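Local coordinates for TATA-box-binding protein (Sulfolobus acidocaldarius, PDB 1MP9), which probably binds the TATA-box element of archaeal promoters, close to the transcription start, as a general transcription factor for RNA polymerase, at residues 115-120 with 186-191; 119-124 with 152-157; 126-131 with 180-185; 148-153 with 172-177; 11-16 with 109-114. All coordinates share one frame; numbering follows the deposited sequence.

Contact 1: residues 115-120 with 186-191; sequences LHVIVN and DCVKPV
Val117 and Val188 lean together on one side of the paired backbones, Val117 CG2 lying 3.7 Å from Val188 CB, while the other Val117 methyl, CG1, reaches Pro190 CB at 4.2 Å. The opposite face of the ribbon carries Ile118 and Lys189. There Ile118 has CG1 anti to its carbonyl carbon (chi1 -80°), which brings that atom to 3.8 Å from Val191 CG1 and adds an apolar side-chain contact beyond Pro190, the centre of an inverse gamma turn. Backbone bonds set this register. Ile118 N donates to Lys189 O at 2.8 Å, and Lys189 N returns a bond to Ile118 O at 2.9 Å. One step on, Asn120 N meets Cys187 O at 2.8 Å in an almost straight bond (176°). Further out, Val188 rests on Leu182 and Val183 of helix 168-184, which reaches this second strand through a Schellman motif with Asp186 in positive phi. At the far end of the first strand, Asn120 is the N-cap residue of helix 121-127. The whole is a short two-stranded antiparallel ribbon, 118-119 with 188-189, separate from the large sheet of the TBP saddle.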
# COMPACT_ATOMS: atom_id res chain seq x y z
N LEU A 115 -13.89 -2.08 10.66
CA LEU A 115 -14.13 -0.90 11.49
C LEU A 115 -15.60 -0.80 11.85
O LEU A 115 -15.95 -0.10 12.77
CB LEU A 115 -13.74 0.38 10.76
CG LEU A 115 -12.26 0.55 10.43
CD1 LEU A 115 -12.06 1.85 9.64
CD2 LEU A 115 -11.45 0.59 11.71
N HIS A 116 -16.46 -1.51 11.12
CA HIS A 116 -17.91 -1.49 11.41
C HIS A 116 -18.58 -0.15 11.26
O HIS A 116 -19.51 0.21 12.00
CB HIS A 116 -18.18 -2.06 12.79
CG HIS A 116 -18.10 -3.55 12.83
ND1 HIS A 116 -19.13 -4.35 12.37
CD2 HIS A 116 -17.08 -4.39 13.14
CE1 HIS A 116 -18.74 -5.62 12.39
NE2 HIS A 116 -17.50 -5.67 12.85
N VAL A 117 -18.10 0.61 10.28
CA VAL A 117 -18.67 1.90 9.95
C VAL A 117 -18.37 2.02 8.48
O VAL A 117 -17.46 1.36 8.00
CB VAL A 117 -17.93 3.08 10.64
CG1 VAL A 117 -18.06 2.96 12.11
CG2 VAL A 117 -16.42 3.10 10.19
N ILE A 118 -19.11 2.85 7.78
CA ILE A 118 -18.84 3.10 6.38
C ILE A 118 -17.80 4.23 6.34
O ILE A 118 -17.88 5.16 7.13
CB ILE A 118 -20.13 3.53 5.64
CG1 ILE A 118 -20.95 2.28 5.32
CG2 ILE A 118 -19.81 4.33 4.38
CD1 ILE A 118 -22.30 2.59 4.60
N VAL A 119 -16.84 4.15 5.42
CA VAL A 119 -15.81 5.18 5.31
C VAL A 119 -16.02 6.01 4.06
O VAL A 119 -16.19 5.47 2.98
CB VAL A 119 -14.40 4.53 5.27
CG1 VAL A 119 -13.29 5.62 5.34
CG2 VAL A 119 -14.28 3.56 6.46
N ASN A 120 -16.04 7.33 4.19
CA ASN A 120 -16.18 8.16 3.01
C ASN A 120 -14.75 8.35 2.47
O ASN A 120 -14.00 9.22 2.94
CB ASN A 120 -16.82 9.53 3.37
CG ASN A 120 -17.10 10.40 2.14
OD1 ASN A 120 -16.48 10.23 1.12
ND2 ASN A 120 -18.03 11.32 2.26
N ASP A 186 -14.47 13.46 10.57
CA ASP A 186 -15.87 13.25 10.20
C ASP A 186 -16.01 12.53 8.84
O ASP A 186 -16.74 12.97 7.93
CB ASP A 186 -16.62 14.58 10.16
CG ASP A 186 -18.13 14.39 9.95
OD1 ASP A 186 -18.67 13.33 10.32
OD2 ASP A 186 -18.77 15.31 9.44
N CYS A 187 -15.31 11.41 8.72
CA CYS A 187 -15.30 10.62 7.50
C CYS A 187 -15.94 9.24 7.65
O CYS A 187 -15.79 8.39 6.76
CB CYS A 187 -13.85 10.45 7.03
SG CYS A 187 -13.13 11.96 6.29
N VAL A 188 -16.64 9.00 8.76
CA VAL A 188 -17.27 7.69 8.93
C VAL A 188 -18.74 7.83 9.26
O VAL A 188 -19.17 8.85 9.82
CB VAL A 188 -16.58 6.83 10.01
CG1 VAL A 188 -15.09 6.57 9.62
CG2 VAL A 188 -16.67 7.49 11.36
N LYS A 189 -19.51 6.83 8.87
CA LYS A 189 -20.95 6.81 9.12
C LYS A 189 -21.18 5.46 9.78
O LYS A 189 -20.89 4.42 9.18
CB LYS A 189 -21.72 6.88 7.81
CG LYS A 189 -23.23 6.90 8.00
CD LYS A 189 -23.93 7.66 6.86
CE LYS A 189 -25.47 7.49 6.94
NZ LYS A 189 -26.10 8.47 6.01
N PRO A 190 -21.65 5.46 11.04
CA PRO A 190 -21.90 4.21 11.79
C PRO A 190 -23.28 3.64 11.43
O PRO A 190 -24.21 3.66 12.23
CB PRO A 190 -21.78 4.67 13.23
CG PRO A 190 -22.40 6.08 13.19
CD PRO A 190 -21.91 6.66 11.87
N VAL A 191 -23.38 3.10 10.21
CA VAL A 191 -24.65 2.57 9.71
C VAL A 191 -25.24 1.40 10.46
O VAL A 191 -26.41 1.06 10.25
CB VAL A 191 -24.56 2.16 8.20
CG1 VAL A 191 -23.42 1.18 7.97
CG2 VAL A 191 -25.89 1.53 7.76

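Contact 2: residues 119-124 with 152-157; sequences VNLDKA and LLIFSS
Val119 begins the contact with its backbone: its N donates to Ser156 O at 2.8 Å with an angle of 169° at the hydrogen, the one hydrogen bond that crosses between 119-124 and 152-157. Its two methyls part beyond CB. CG2 approaches the carbonyl oxygen Phe155 O at 3.8 Å, whereas CG1, placed anti to N by a chi1 of -173°, meets Ile154 CG2 at 4.2 Å, the two side chains crossing at about a right angle. Asn120 turns from the partner and starts the helix: its OD1 takes Lys123 N at 3.1 Å, a capping bond whose donor stands well above the plane of the side-chain carbonyl, 62° out of it. Leu121, in the first turn, points back across the contact and divides its branches. CD1 lies 3.6 Å from Ser156 N, and the CB of Ser156 is also close to this methyl. CD2 lies 3.7 Å from Ile154 O and touches Ile154 CG2 as well, so that this one methyl of Ile154 serves both Val119 and Leu121. Behind them, Leu121 also packs on Leu141 of the adjacent strand 141-145, and Ile154 on Ile178 of helix 168-184. Lys123 leads outward, its NZ bonded to Asp186 O and to Gln46 O of the second subunit. Chemically the junction is mostly apolar: branched side chains lie against Ile154 and the backbone of 154-156, and one nearly straight backbone bond, Val119 N to Ser156 O, is the polar link between the two segments.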
# COMPACT_ATOMS: atom_id res chain seq x y z
N VAL A 119 -16.84 4.15 5.42
CA VAL A 119 -15.81 5.18 5.31
C VAL A 119 -16.02 6.01 4.06
O VAL A 119 -16.19 5.47 2.98
CB VAL A 119 -14.40 4.53 5.27
CG1 VAL A 119 -13.29 5.62 5.34
CG2 VAL A 119 -14.28 3.56 6.46
N ASN A 120 -16.04 7.33 4.19
CA ASN A 120 -16.18 8.16 3.01
C ASN A 120 -14.75 8.35 2.47
O ASN A 120 -14.00 9.22 2.94
CB ASN A 120 -16.82 9.53 3.37
CG ASN A 120 -17.10 10.40 2.14
OD1 ASN A 120 -16.48 10.23 1.12
ND2 ASN A 120 -18.03 11.32 2.26
N LEU A 121 -14.36 7.54 1.49
CA LEU A 121 -13.00 7.60 0.95
C LEU A 121 -12.67 8.89 0.18
O LEU A 121 -11.55 9.42 0.30
CB LEU A 121 -12.74 6.38 0.06
CG LEU A 121 -12.96 5.02 0.73
CD1 LEU A 121 -12.64 3.93 -0.26
CD2 LEU A 121 -12.07 4.88 1.97
N ASP A 122 -13.64 9.39 -0.60
CA ASP A 122 -13.48 10.64 -1.37
C ASP A 122 -13.15 11.77 -0.40
O ASP A 122 -12.27 12.59 -0.67
CB ASP A 122 -14.77 11.03 -2.10
CG ASP A 122 -15.06 10.16 -3.33
OD1 ASP A 122 -14.28 10.18 -4.31
OD2 ASP A 122 -16.10 9.46 -3.34
N LYS A 123 -13.85 11.80 0.73
CA LYS A 123 -13.62 12.84 1.72
C LYS A 123 -12.33 12.64 2.48
O LYS A 123 -11.58 13.60 2.70
CB LYS A 123 -14.78 12.93 2.69
CG LYS A 123 -14.66 14.08 3.68
CD LYS A 123 -15.89 14.14 4.58
CE LYS A 123 -15.80 15.35 5.54
NZ LYS A 123 -17.01 15.43 6.38
N ALA A 124 -12.08 11.40 2.92
CA ALA A 124 -10.87 11.09 3.65
C ALA A 124 -9.62 11.34 2.79
O ALA A 124 -8.58 11.81 3.30
CB ALA A 124 -10.89 9.58 4.13
N LEU A 152 -1.75 0.65 5.10
CA LEU A 152 -3.14 0.29 5.28
C LEU A 152 -3.92 0.34 3.99
O LEU A 152 -3.73 1.26 3.20
CB LEU A 152 -3.81 1.29 6.22
CG LEU A 152 -3.17 1.57 7.57
CD1 LEU A 152 -4.04 2.61 8.33
CD2 LEU A 152 -3.05 0.25 8.35
N LEU A 153 -4.80 -0.64 3.77
CA LEU A 153 -5.71 -0.63 2.60
C LEU A 153 -7.04 -0.41 3.34
O LEU A 153 -7.37 -1.18 4.23
CB LEU A 153 -5.72 -1.97 1.88
CG LEU A 153 -4.35 -2.47 1.41
CD1 LEU A 153 -4.52 -3.77 0.65
CD2 LEU A 153 -3.70 -1.44 0.49
N ILE A 154 -7.79 0.62 2.99
CA ILE A 154 -9.04 0.96 3.69
C ILE A 154 -10.17 1.03 2.67
O ILE A 154 -10.11 1.81 1.71
CB ILE A 154 -8.91 2.35 4.37
CG1 ILE A 154 -7.74 2.33 5.36
CG2 ILE A 154 -10.26 2.76 5.08
CD1 ILE A 154 -7.37 3.77 5.81
N PHE A 155 -11.20 0.23 2.87
CA PHE A 155 -12.30 0.19 1.93
C PHE A 155 -13.50 0.90 2.49
O PHE A 155 -13.68 1.03 3.73
CB PHE A 155 -12.62 -1.26 1.58
CG PHE A 155 -11.44 -2.02 1.00
CD1 PHE A 155 -10.64 -2.81 1.81
CD2 PHE A 155 -11.15 -1.94 -0.37
CE1 PHE A 155 -9.55 -3.52 1.28
CE2 PHE A 155 -10.05 -2.65 -0.92
CZ PHE A 155 -9.26 -3.44 -0.07
N SER A 156 -14.37 1.34 1.59
CA SER A 156 -15.53 2.11 1.99
C SER A 156 -16.43 1.34 2.95
O SER A 156 -17.11 1.95 3.77
CB SER A 156 -16.29 2.57 0.74
OG SER A 156 -16.92 1.47 0.14
N SER A 157 -16.39 0.00 2.88
CA SER A 157 -17.20 -0.83 3.75
C SER A 157 -16.69 -0.86 5.20
O SER A 157 -17.36 -1.40 6.09
CB SER A 157 -17.17 -2.27 3.26
OG SER A 157 -15.85 -2.76 3.46

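Contact 3: residues 126-131 with 180-185; sequences FLLENN and DKLVEL
Leu185, Leu128 and Leu127 bury most of the surface here, and CD1 of Leu185 lies among the other two. It is 3.6 Å from Leu128 CD2, 3.9 Å from Leu127 CB and 3.7 Å from the backbone oxygen Leu127 O, while the second methyl, CD2, stays on the Leu127 side. Leu127 answers with its own CD1, which comes within 3.9 Å of Leu185 O, so these two residues interlock by methyl against backbone in both directions. Leu128 works deeper in. Its CG is anti to the carbonyl carbon (chi1 -73°), and from there the fork opens toward helix 168-184: CD2 meets both Leu185 and the aliphatic part of Lys181, 3.5 Å from Lys181 CG, and CD1 meets Leu182 CD2 at 4.1 Å. Leu128 and Lys181 run alongside each other, pointing opposite ways, and the lysine chain then bends at chi2 and chi3, carrying NZ to a long salt bridge with Glu184 OE1. Replacing Leu128 with an alanine would take away the branches that meet Leu182 CD2 and Lys181 CG and would probably open a gap beside Leu185 CD1. Around this patch, Leu182 also packs on Ala124 and Val188, and Leu127 touches Phe47 of the second subunit. No hydrogen bond joins the two segments. The arrangement is helix-end packing of the TBP fold, in which the last turn of the long helix 168-184 meets the end of the short helix 121-127 and the chain leaving it.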
# COMPACT_ATOMS: atom_id res chain seq x y z
N PHE A 126 -8.86 13.63 0.80
CA PHE A 126 -8.35 14.99 0.81
C PHE A 126 -8.17 15.60 2.19
O PHE A 126 -7.75 16.74 2.30
CB PHE A 126 -9.23 15.87 -0.06
CG PHE A 126 -9.12 15.53 -1.52
CD1 PHE A 126 -10.26 15.21 -2.26
CD2 PHE A 126 -7.87 15.44 -2.13
CE1 PHE A 126 -10.16 14.79 -3.59
CE2 PHE A 126 -7.75 15.01 -3.47
CZ PHE A 126 -8.90 14.69 -4.20
N LEU A 127 -8.50 14.88 3.26
CA LEU A 127 -8.30 15.44 4.58
C LEU A 127 -7.20 14.70 5.36
O LEU A 127 -6.67 15.21 6.35
CB LEU A 127 -9.62 15.45 5.37
CG LEU A 127 -10.82 16.18 4.71
CD1 LEU A 127 -12.05 15.99 5.59
CD2 LEU A 127 -10.54 17.68 4.48
N LEU A 128 -6.88 13.47 4.93
CA LEU A 128 -5.82 12.72 5.56
C LEU A 128 -4.59 13.13 4.80
O LEU A 128 -4.68 13.73 3.75
CB LEU A 128 -5.98 11.20 5.37
CG LEU A 128 -7.06 10.40 6.11
CD1 LEU A 128 -7.15 8.97 5.55
CD2 LEU A 128 -6.72 10.38 7.57
N GLU A 129 -3.43 12.80 5.33
CA GLU A 129 -2.18 13.07 4.63
C GLU A 129 -1.82 11.76 3.92
O GLU A 129 -2.64 10.83 3.84
CB GLU A 129 -1.09 13.42 5.63
CG GLU A 129 -0.95 14.92 5.90
CD GLU A 129 -0.47 15.68 4.66
OE1 GLU A 129 -1.29 15.89 3.73
OE2 GLU A 129 0.72 16.05 4.62
N ASN A 130 -0.57 11.71 3.44
CA ASN A 130 0.07 10.57 2.75
C ASN A 130 -0.76 9.40 2.25
O ASN A 130 -0.54 8.24 2.67
CB ASN A 130 1.20 9.99 3.62
CG ASN A 130 1.61 10.91 4.77
OD1 ASN A 130 1.46 10.55 5.95
ND2 ASN A 130 2.12 12.08 4.43
N ASN A 131 -1.66 9.66 1.30
CA ASN A 131 -2.48 8.56 0.80
C ASN A 131 -2.76 8.58 -0.68
O ASN A 131 -2.56 9.58 -1.38
CB ASN A 131 -3.83 8.57 1.52
CG ASN A 131 -4.75 9.66 1.01
OD1 ASN A 131 -4.85 10.76 1.58
ND2 ASN A 131 -5.43 9.38 -0.10
N ASP A 180 -9.66 6.66 14.83
CA ASP A 180 -9.79 7.93 15.55
C ASP A 180 -9.58 9.10 14.61
O ASP A 180 -10.29 10.10 14.70
CB ASP A 180 -8.76 7.99 16.68
CG ASP A 180 -9.11 7.06 17.81
OD1 ASP A 180 -8.21 6.71 18.62
OD2 ASP A 180 -10.29 6.69 17.90
N LYS A 181 -8.62 9.01 13.70
CA LYS A 181 -8.43 10.12 12.79
C LYS A 181 -9.64 10.23 11.83
O LYS A 181 -10.11 11.33 11.56
CB LYS A 181 -7.11 9.95 12.00
CG LYS A 181 -6.82 11.10 11.00
CD LYS A 181 -6.74 12.50 11.68
CE LYS A 181 -5.52 13.28 11.17
NZ LYS A 181 -5.53 14.75 11.55
N LEU A 182 -10.15 9.10 11.34
CA LEU A 182 -11.30 9.18 10.46
C LEU A 182 -12.51 9.79 11.18
O LEU A 182 -13.27 10.56 10.58
CB LEU A 182 -11.62 7.80 9.87
CG LEU A 182 -10.55 7.31 8.91
CD1 LEU A 182 -10.75 5.79 8.66
CD2 LEU A 182 -10.59 8.11 7.59
N VAL A 183 -12.69 9.47 12.46
CA VAL A 183 -13.82 10.04 13.23
C VAL A 183 -13.57 11.53 13.40
O VAL A 183 -14.45 12.37 13.20
CB VAL A 183 -13.91 9.38 14.65
CG1 VAL A 183 -14.89 10.14 15.55
CG2 VAL A 183 -14.37 7.91 14.51
N GLU A 184 -12.34 11.87 13.74
CA GLU A 184 -11.97 13.27 13.94
C GLU A 184 -12.28 14.10 12.69
O GLU A 184 -12.86 15.19 12.78
CB GLU A 184 -10.48 13.32 14.29
CG GLU A 184 -9.99 14.61 14.89
CD GLU A 184 -8.59 14.91 14.41
OE1 GLU A 184 -7.74 13.99 14.44
OE2 GLU A 184 -8.35 16.06 13.99
N LEU A 185 -11.93 13.59 11.52
CA LEU A 185 -12.18 14.28 10.25
C LEU A 185 -13.63 14.11 9.77
O LEU A 185 -13.98 14.58 8.69
CB LEU A 185 -11.22 13.76 9.18
CG LEU A 185 -9.70 13.94 9.44
CD1 LEU A 185 -8.91 13.09 8.45
CD2 LEU A 185 -9.32 15.46 9.31

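Contact 4: residues 148-153 with 172-177; sequences PRVVLL and HKAVKK
The chain entering strand 150-154 comes nearest helix 168-184 at Pro148 and Ala174, whose CA atoms stand 6.3 Å apart, and it reaches this corner through a cis peptide bond before Pro148. The small CB of Ala174 is the meeting point. Pro148 CG touches it at 3.7 Å, Val150 CG2 follows at 3.8 Å, and Leu152 CD2 closes the row more loosely at 4.4 Å. A chi1 of -57° sets Val150 CG2 between the backbone N and the carbonyl carbon, aimed at the helix. This is the sheet-on-helix packing of TBP, in which a long helix lies against the convex side of the curved antiparallel sheet: alternate residues Val150 and Leu152 face the helix, with Met145 of the neighbouring strand 141-145 also touching Ala174. At the more open end, Lys173 lies alongside the Pro148 ring with its chain running the other way. The lysine has CG anti to N (chi1 175°) and runs straight on from there, its CD 4.1 Å from Pro148 CD. Lys177, one turn further along the helix, sends NZ to the backbone oxygen of Glu147, while Arg149 turns to the second subunit and forms a salt bridge with its Asp146.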
# COMPACT_ATOMS: atom_id res chain seq x y z
N PRO A 148 2.59 3.12 13.92
CA PRO A 148 3.69 2.21 13.57
C PRO A 148 3.95 2.28 12.07
O PRO A 148 3.18 2.87 11.33
CB PRO A 148 3.14 0.86 13.97
CG PRO A 148 1.66 1.00 13.63
CD PRO A 148 1.35 2.36 14.20
N ARG A 149 5.02 1.63 11.62
CA ARG A 149 5.38 1.64 10.22
C ARG A 149 4.62 0.56 9.42
O ARG A 149 5.12 -0.54 9.22
CB ARG A 149 6.89 1.45 10.13
CG ARG A 149 7.44 1.64 8.75
CD ARG A 149 8.94 1.89 8.80
NE ARG A 149 9.39 2.06 7.44
CZ ARG A 149 10.16 1.20 6.80
NH1 ARG A 149 10.57 0.10 7.41
NH2 ARG A 149 10.47 1.43 5.54
N VAL A 150 3.42 0.89 8.98
CA VAL A 150 2.59 -0.08 8.28
C VAL A 150 1.93 0.56 7.08
O VAL A 150 1.91 1.78 6.93
CB VAL A 150 1.43 -0.64 9.22
CG1 VAL A 150 2.04 -1.26 10.50
CG2 VAL A 150 0.48 0.51 9.66
N VAL A 151 1.37 -0.27 6.22
CA VAL A 151 0.64 0.26 5.08
C VAL A 151 -0.79 -0.24 5.29
O VAL A 151 -1.01 -1.40 5.66
CB VAL A 151 1.20 -0.25 3.74
CG1 VAL A 151 0.22 0.09 2.61
CG2 VAL A 151 2.58 0.40 3.44
N LEU A 152 -1.75 0.65 5.10
CA LEU A 152 -3.14 0.29 5.28
C LEU A 152 -3.92 0.34 3.99
O LEU A 152 -3.73 1.26 3.20
CB LEU A 152 -3.81 1.29 6.22
CG LEU A 152 -3.17 1.57 7.57
CD1 LEU A 152 -4.04 2.61 8.33
CD2 LEU A 152 -3.05 0.25 8.35
N LEU A 153 -4.80 -0.64 3.77
CA LEU A 153 -5.71 -0.63 2.60
C LEU A 153 -7.04 -0.41 3.34
O LEU A 153 -7.37 -1.18 4.23
CB LEU A 153 -5.72 -1.97 1.88
CG LEU A 153 -4.35 -2.47 1.41
CD1 LEU A 153 -4.52 -3.77 0.65
CD2 LEU A 153 -3.70 -1.44 0.49
N HIS A 172 -2.88 -3.47 16.25
CA HIS A 172 -4.00 -2.85 16.95
C HIS A 172 -3.84 -1.36 17.12
O HIS A 172 -4.83 -0.62 17.09
CB HIS A 172 -4.24 -3.50 18.31
CG HIS A 172 -4.92 -4.82 18.22
ND1 HIS A 172 -4.24 -5.99 17.96
CD2 HIS A 172 -6.21 -5.16 18.40
CE1 HIS A 172 -5.09 -7.01 17.99
NE2 HIS A 172 -6.29 -6.53 18.26
N LYS A 173 -2.62 -0.90 17.30
CA LYS A 173 -2.42 0.54 17.43
C LYS A 173 -2.76 1.26 16.12
O LYS A 173 -3.41 2.32 16.11
CB LYS A 173 -0.97 0.87 17.76
CG LYS A 173 -0.72 2.38 17.77
CD LYS A 173 0.71 2.70 18.21
CE LYS A 173 1.00 4.21 18.14
NZ LYS A 173 2.41 4.43 18.60
N ALA A 174 -2.32 0.70 15.01
CA ALA A 174 -2.59 1.34 13.73
C ALA A 174 -4.11 1.42 13.44
O ALA A 174 -4.59 2.43 12.92
CB ALA A 174 -1.86 0.58 12.61
N VAL A 175 -4.84 0.36 13.76
CA VAL A 175 -6.29 0.34 13.49
C VAL A 175 -7.00 1.41 14.31
O VAL A 175 -7.72 2.22 13.76
CB VAL A 175 -6.90 -1.10 13.76
CG1 VAL A 175 -8.42 -1.06 13.63
CG2 VAL A 175 -6.32 -2.10 12.74
N LYS A 176 -6.79 1.43 15.63
CA LYS A 176 -7.41 2.45 16.48
C LYS A 176 -7.00 3.85 16.03
O LYS A 176 -7.79 4.78 16.08
CB LYS A 176 -7.05 2.30 17.97
CG LYS A 176 -7.71 3.44 18.81
CD LYS A 176 -7.35 3.49 20.30
CE LYS A 176 -7.89 4.81 20.98
NZ LYS A 176 -9.34 5.04 20.72
N LYS A 177 -5.75 4.02 15.61
CA LYS A 177 -5.28 5.33 15.18
C LYS A 177 -6.01 5.87 13.95
O LYS A 177 -6.48 7.00 13.95
CB LYS A 177 -3.77 5.29 14.90
CG LYS A 177 -3.08 6.66 14.72
CD LYS A 177 -1.55 6.46 14.78
CE LYS A 177 -0.77 7.64 14.20
NZ LYS A 177 0.71 7.50 14.42

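Contact 5: residues 11-16 with 109-114; sequences AVVNIE and IVASAN
Glu16 crosses from strand 12-16 to strand 109-114 one atom at a time. Its CB sits 3.5 Å from Val110 O, the same oxygen that accepts Glu16 N at 2.9 Å. CG, anti to the carbonyl carbon (chi1 -60°), passes Ser112 N at 3.8 Å. The chain bends at chi2 and turns the carboxylate to the serine, and CD comes within 3.5 Å of Ser112 OG. At the tip, OE2 receives two donors: Ser112 OG gives a short bond of 2.5 Å to the lone pair turned away from OE1, and Asn14 ND2 reaches it at 2.9 Å from above the carboxylate plane. With an alanine in place of Glu16, Ser112 OG and Asn14 ND2 would probably lose their common acceptor, and both groups would be likely to turn more freely. Beneath this polar cluster runs an antiparallel ladder in which Asn14 pairs with Ser112 and Val12 with Asn114, Asn14 N meeting Ser112 O at 2.8 Å. On the reverse face Ile15 CG2 touches Ile109 CG2 at 4.1 Å, and Val13 and Ala111 rest on Val171 of helix 168-184. The chemistry is thus divided between the faces: an apolar side against the helix, and a face with a hydrogen-bonded polar cluster of Asn14, Ser112 and Glu16, consistent with the concave surface that TBPs lay on DNA, with Glu16 joining the strands by side chain as well as backbone.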
# COMPACT_ATOMS: atom_id res chain seq x y z
N ALA A 11 -14.08 -1.73 16.22
CA ALA A 11 -13.22 -2.41 15.24
C ALA A 11 -12.76 -3.76 15.74
O ALA A 11 -12.43 -3.92 16.91
CB ALA A 11 -12.03 -1.55 14.90
N VAL A 12 -12.74 -4.74 14.83
CA VAL A 12 -12.32 -6.10 15.12
C VAL A 12 -11.12 -6.42 14.23
O VAL A 12 -11.17 -6.24 13.00
CB VAL A 12 -13.46 -7.10 14.83
CG1 VAL A 12 -12.96 -8.54 15.02
CG2 VAL A 12 -14.65 -6.80 15.78
N VAL A 13 -10.05 -6.87 14.87
CA VAL A 13 -8.81 -7.19 14.19
C VAL A 13 -8.66 -8.70 14.06
O VAL A 13 -8.92 -9.43 15.01
CB VAL A 13 -7.58 -6.64 14.98
CG1 VAL A 13 -6.27 -7.11 14.30
CG2 VAL A 13 -7.63 -5.09 15.04
N ASN A 14 -8.24 -9.16 12.89
CA ASN A 14 -8.00 -10.58 12.65
C ASN A 14 -6.62 -10.76 12.01
O ASN A 14 -6.31 -10.09 11.02
CB ASN A 14 -9.07 -11.12 11.70
CG ASN A 14 -9.01 -12.62 11.58
OD1 ASN A 14 -9.19 -13.34 12.57
ND2 ASN A 14 -8.77 -13.12 10.37
N ILE A 15 -5.79 -11.64 12.56
CA ILE A 15 -4.48 -11.90 11.96
C ILE A 15 -4.69 -12.90 10.84
O ILE A 15 -5.23 -13.97 11.05
CB ILE A 15 -3.51 -12.46 12.95
CG1 ILE A 15 -3.27 -11.38 14.02
CG2 ILE A 15 -2.17 -12.86 12.23
CD1 ILE A 15 -2.23 -11.73 15.04
N GLU A 16 -4.29 -12.52 9.63
CA GLU A 16 -4.44 -13.38 8.47
C GLU A 16 -3.20 -14.23 8.24
O GLU A 16 -3.29 -15.35 7.77
CB GLU A 16 -4.69 -12.52 7.22
CG GLU A 16 -5.95 -11.63 7.28
CD GLU A 16 -7.22 -12.44 7.47
OE1 GLU A 16 -7.18 -13.66 7.25
OE2 GLU A 16 -8.27 -11.87 7.84
N ILE A 109 3.49 -9.17 9.66
CA ILE A 109 2.21 -9.68 10.09
C ILE A 109 1.20 -9.06 9.14
O ILE A 109 1.25 -7.86 8.89
CB ILE A 109 1.88 -9.24 11.52
CG1 ILE A 109 2.87 -9.88 12.50
CG2 ILE A 109 0.43 -9.65 11.86
CD1 ILE A 109 2.63 -9.49 13.95
N VAL A 110 0.32 -9.87 8.56
CA VAL A 110 -0.69 -9.28 7.70
C VAL A 110 -1.99 -9.50 8.46
O VAL A 110 -2.27 -10.62 8.90
CB VAL A 110 -0.82 -9.99 6.31
CG1 VAL A 110 -2.04 -9.35 5.54
CG2 VAL A 110 0.50 -9.83 5.50
N ALA A 111 -2.76 -8.45 8.67
CA ALA A 111 -4.02 -8.61 9.39
C ALA A 111 -5.10 -7.92 8.65
O ALA A 111 -4.84 -7.08 7.77
CB ALA A 111 -3.94 -7.96 10.80
N SER A 112 -6.34 -8.26 9.00
CA SER A 112 -7.47 -7.57 8.42
C SER A 112 -8.20 -6.95 9.62
O SER A 112 -7.91 -7.28 10.79
CB SER A 112 -8.42 -8.51 7.68
OG SER A 112 -8.90 -9.53 8.53
N ALA A 113 -9.09 -6.00 9.32
CA ALA A 113 -9.89 -5.38 10.35
C ALA A 113 -11.22 -4.99 9.77
O ALA A 113 -11.36 -4.80 8.55
CB ALA A 113 -9.22 -4.15 10.93
N ASN A 114 -12.20 -4.90 10.66
CA ASN A 114 -13.53 -4.45 10.30
C ASN A 114 -13.79 -3.28 11.22
O ASN A 114 -13.93 -3.48 12.43
CB ASN A 114 -14.58 -5.49 10.60
CG ASN A 114 -15.30 -5.94 9.38
OD1 ASN A 114 -14.70 -6.58 8.48
ND2 ASN A 114 -16.61 -5.63 9.32

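In the fold
From the N terminus, contact 5 comes first: it brings 11-16 back to 109-114, closing a loop of 92 residues and uniting the two long strands at the middle of the saddle. The chain then opens contact 1 at 115-120, which closes only at 186-191. Contact 2 starts from the same stretch and returns at 152-157; contact 3, opening at 126-131, crosses it before closing at 180-185. Contact 4 begins where contact 2 ends and lies nested within the loops of contacts 3 and 1. Together they tie strand 150-154, helices 121-127 and 168-184 and the two-stranded ribbon into one half, with Val175 and His172 reaching contact 5.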